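Local coordinates for protein uracil-DNA glycosylase (Nitratifractor salsuginis, PDB 5X3G) that is a single-chain alpha/beta protein of the uracil-DNA glycosylase family, with a four-stranded parallel sheet and helices packed about it, at residues Thr114-Phe119 and Ser150-Leu155. Numbering follows the deposited sequence.
Sequences TSLRNF and SQMREL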
loop_
_atom_site.group_PDB
_atom_site.type_symbol
_atom_site.label_atom_id
_atom_site.label_comp_id
_atom_site.label_asym_id
_atom_site.label_seq_id
_atom_site.Cartn_x
_atom_site.Cartn_y
_atom_site.Cartn_z
ATOM N N THR A 114 -1.071 4.847 -14.085
ATOM C CA THR A 114 0.093 4.285 -14.768
ATOM C C THR A 114 0.720 3.131 -13.991
ATOM O O THR A 114 0.923 2.034 -14.528
ATOM C CB THR A 114 1.124 5.395 -15.000
ATOM O OG1 THR A 114 0.480 6.526 -15.599
ATOM C CG2 THR A 114 2.240 4.910 -15.914
ATOM N N SER A 115 1.043 3.370 -12.721
ATOM C CA SER A 115 1.742 2.355 -11.942
ATOM C C SER A 115 0.917 1.079 -11.828
ATOM O O SER A 115 1.441 -0.027 -12.005
ATOM C CB SER A 115 2.083 2.911 -10.561
ATOM O OG SER A 115 3.063 3.929 -10.661
ATOM N N LEU A 116 -0.382 1.216 -11.551
ATOM C CA LEU A 116 -1.235 0.038 -11.448
ATOM C C LEU A 116 -1.417 -0.633 -12.799
ATOM O O LEU A 116 -1.493 -1.864 -12.876
ATOM C CB LEU A 116 -2.586 0.417 -10.848
ATOM C CG LEU A 116 -2.585 0.398 -9.319
ATOM C CD1 LEU A 116 -3.670 1.301 -8.758
ATOM C CD2 LEU A 116 -2.737 -1.032 -8.810
ATOM N N ARG A 117 -1.506 0.156 -13.873
ATOM C CA ARG A 117 -1.548 -0.407 -15.220
ATOM C C ARG A 117 -0.367 -1.343 -15.451
ATOM O O ARG A 117 -0.542 -2.526 -15.786
ATOM C CB ARG A 117 -1.554 0.727 -16.251
ATOM C CG ARG A 117 -1.608 0.274 -17.703
ATOM C CD ARG A 117 -1.644 1.459 -18.672
ATOM N NE ARG A 117 -0.346 2.117 -18.813
ATOM C CZ ARG A 117 -0.133 3.418 -18.624
ATOM N NH1 ARG A 117 -1.135 4.219 -18.290
ATOM N NH2 ARG A 117 1.083 3.919 -18.781
ATOM N N ASN A 118 0.849 -0.835 -15.238
ATOM C CA ASN A 118 2.032 -1.643 -15.508
ATOM C C ASN A 118 2.165 -2.800 -14.527
ATOM O O ASN A 118 2.642 -3.875 -14.906
ATOM C CB ASN A 118 3.281 -0.765 -15.486
ATOM C CG ASN A 118 3.320 0.221 -16.640
ATOM O OD1 ASN A 118 2.825 -0.065 -17.730
ATOM N ND2 ASN A 118 3.913 1.387 -16.407
ATOM N N PHE A 119 1.741 -2.613 -13.273
ATOM C CA PHE A 119 1.802 -3.706 -12.306
ATOM C C PHE A 119 0.857 -4.833 -12.694
ATOM O O PHE A 119 1.195 -6.012 -12.550
ATOM C CB PHE A 119 1.469 -3.197 -10.901
ATOM C CG PHE A 119 1.572 -4.257 -9.835
ATOM C CD1 PHE A 119 2.765 -4.460 -9.165
ATOM C CD2 PHE A 119 0.483 -5.046 -9.497
ATOM C CE1 PHE A 119 2.873 -5.433 -8.186
ATOM C CE2 PHE A 119 0.590 -6.020 -8.517
ATOM C CZ PHE A 119 1.785 -6.211 -7.863
ATOM N N SER A 150 -11.924 -9.428 -10.804
ATOM C CA SER A 150 -12.636 -8.434 -11.589
ATOM C C SER A 150 -12.664 -7.058 -10.941
ATOM O O SER A 150 -13.043 -6.092 -11.609
ATOM C CB SER A 150 -14.083 -8.886 -11.849
ATOM O OG SER A 150 -14.865 -8.795 -10.671
ATOM N N GLN A 151 -12.267 -6.938 -9.676
ATOM C CA GLN A 151 -12.398 -5.700 -8.925
ATOM C C GLN A 151 -11.081 -5.366 -8.233
ATOM O O GLN A 151 -10.370 -6.256 -7.760
ATOM C CB GLN A 151 -13.534 -5.809 -7.891
ATOM C CG GLN A 151 -14.927 -5.845 -8.508
ATOM C CD GLN A 151 -15.368 -4.488 -9.017
ATOM O OE1 GLN A 151 -15.181 -3.471 -8.349
ATOM N NE2 GLN A 151 -15.947 -4.464 -10.210
HETATM N N MSE A 152 -10.760 -4.074 -8.187
HETATM C CA MSE A 152 -9.568 -3.587 -7.491
HETATM C C MSE A 152 -9.621 -3.944 -6.008
HETATM O O MSE A 152 -8.588 -4.212 -5.382
HETATM C CB MSE A 152 -9.432 -2.073 -7.691
HETATM C CG MSE A 152 -8.425 -1.375 -6.801
HETATM SE SE MSE A 152 -6.592 -1.879 -7.217
HETATM C CE MSE A 152 -6.388 -0.964 -8.927
ATOM N N ARG A 153 -10.839 -3.956 -5.456
ATOM C CA ARG A 153 -11.029 -4.434 -4.091
ATOM C C ARG A 153 -10.434 -5.825 -3.910
ATOM O O ARG A 153 -9.788 -6.105 -2.893
ATOM C CB ARG A 153 -12.517 -4.451 -3.733
ATOM C CG ARG A 153 -12.787 -4.779 -2.267
ATOM C CD ARG A 153 -14.106 -5.523 -2.043
ATOM N NE ARG A 153 -15.093 -5.307 -3.098
ATOM C CZ ARG A 153 -15.590 -6.274 -3.866
ATOM N NH1 ARG A 153 -15.193 -7.529 -3.700
ATOM N NH2 ARG A 153 -16.488 -5.986 -4.800
ATOM N N GLU A 154 -10.631 -6.704 -4.897
ATOM C CA GLU A 154 -10.144 -8.077 -4.793
ATOM C C GLU A 154 -8.632 -8.162 -4.962
ATOM O O GLU A 154 -8.002 -9.066 -4.402
ATOM C CB GLU A 154 -10.842 -8.956 -5.829
ATOM C CG GLU A 154 -12.352 -8.800 -5.853
ATOM C CD GLU A 154 -12.998 -9.578 -6.980
ATOM O OE1 GLU A 154 -12.451 -9.566 -8.102
ATOM O OE2 GLU A 154 -14.051 -10.207 -6.743
ATOM N N LEU A 155 -8.036 -7.255 -5.742
ATOM C CA LEU A 155 -6.579 -7.193 -5.814
ATOM C C LEU A 155 -5.987 -6.759 -4.478
ATOM O O LEU A 155 -4.990 -7.329 -4.017
ATOM C CB LEU A 155 -6.147 -6.244 -6.933
ATOM C CG LEU A 155 -4.657 -5.911 -7.072
ATOM C CD1 LEU A 155 -3.835 -7.180 -7.222
ATOM C CD2 LEU A 155 -4.419 -4.978 -8.252
#
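Two helices of the alpha/beta uracil-DNA glycosylase fold meet here through a small buried apolar contact, in which Leu116, from the first turn of helix 114-126, faces Met152 and Leu155 at the start of helix 152-161. The helices stand well apart, with the CA atoms of Leu116 and Met152 separated by 9.9 Å, and side chains alone bridge the gap; 141 Å² is buried, both sides summed. Leu116 and Met152, modelled as selenomethionine, reach toward each other tip to tip. The terminal methyl CE of Met152 lies 3.5 Å from CD1 of Leu116 and 3.7 Å from its CD2, so one methyl meets both branches of the leucine fork. Met152 leaves its backbone with CG anti to N (chi1 168°), then bends at both following torsions, which brings CE to the leucine although CB does not point straight at it. Leu155, one turn further along, adds a looser touch, its CD2 4.3 Å from CD2 of Leu116. Phe119, one turn on from Leu116, packs its ring edge-to-face with both Phe92 and Phe246, extending the apolar cluster.

At the start of helix 152-161 the polar groups hold the incoming chain. Gln151 is the N-cap residue, and its side-chain NE2 is hydrogen-bonded to OE2 of Glu99, while the backbone of Met152 is hydrogen-bonded to Arg98, tying this end to an earlier part of the chain. Glu154, three residues after the cap, folds back so that its carboxylate accepts N-H groups ahead of the helix. Its OE1 takes two of them: Ser150 N at 2.8 Å, nearly in line with the C-O bond, and Gln151 N at 3.1 Å, from 52° above the carboxylate plane.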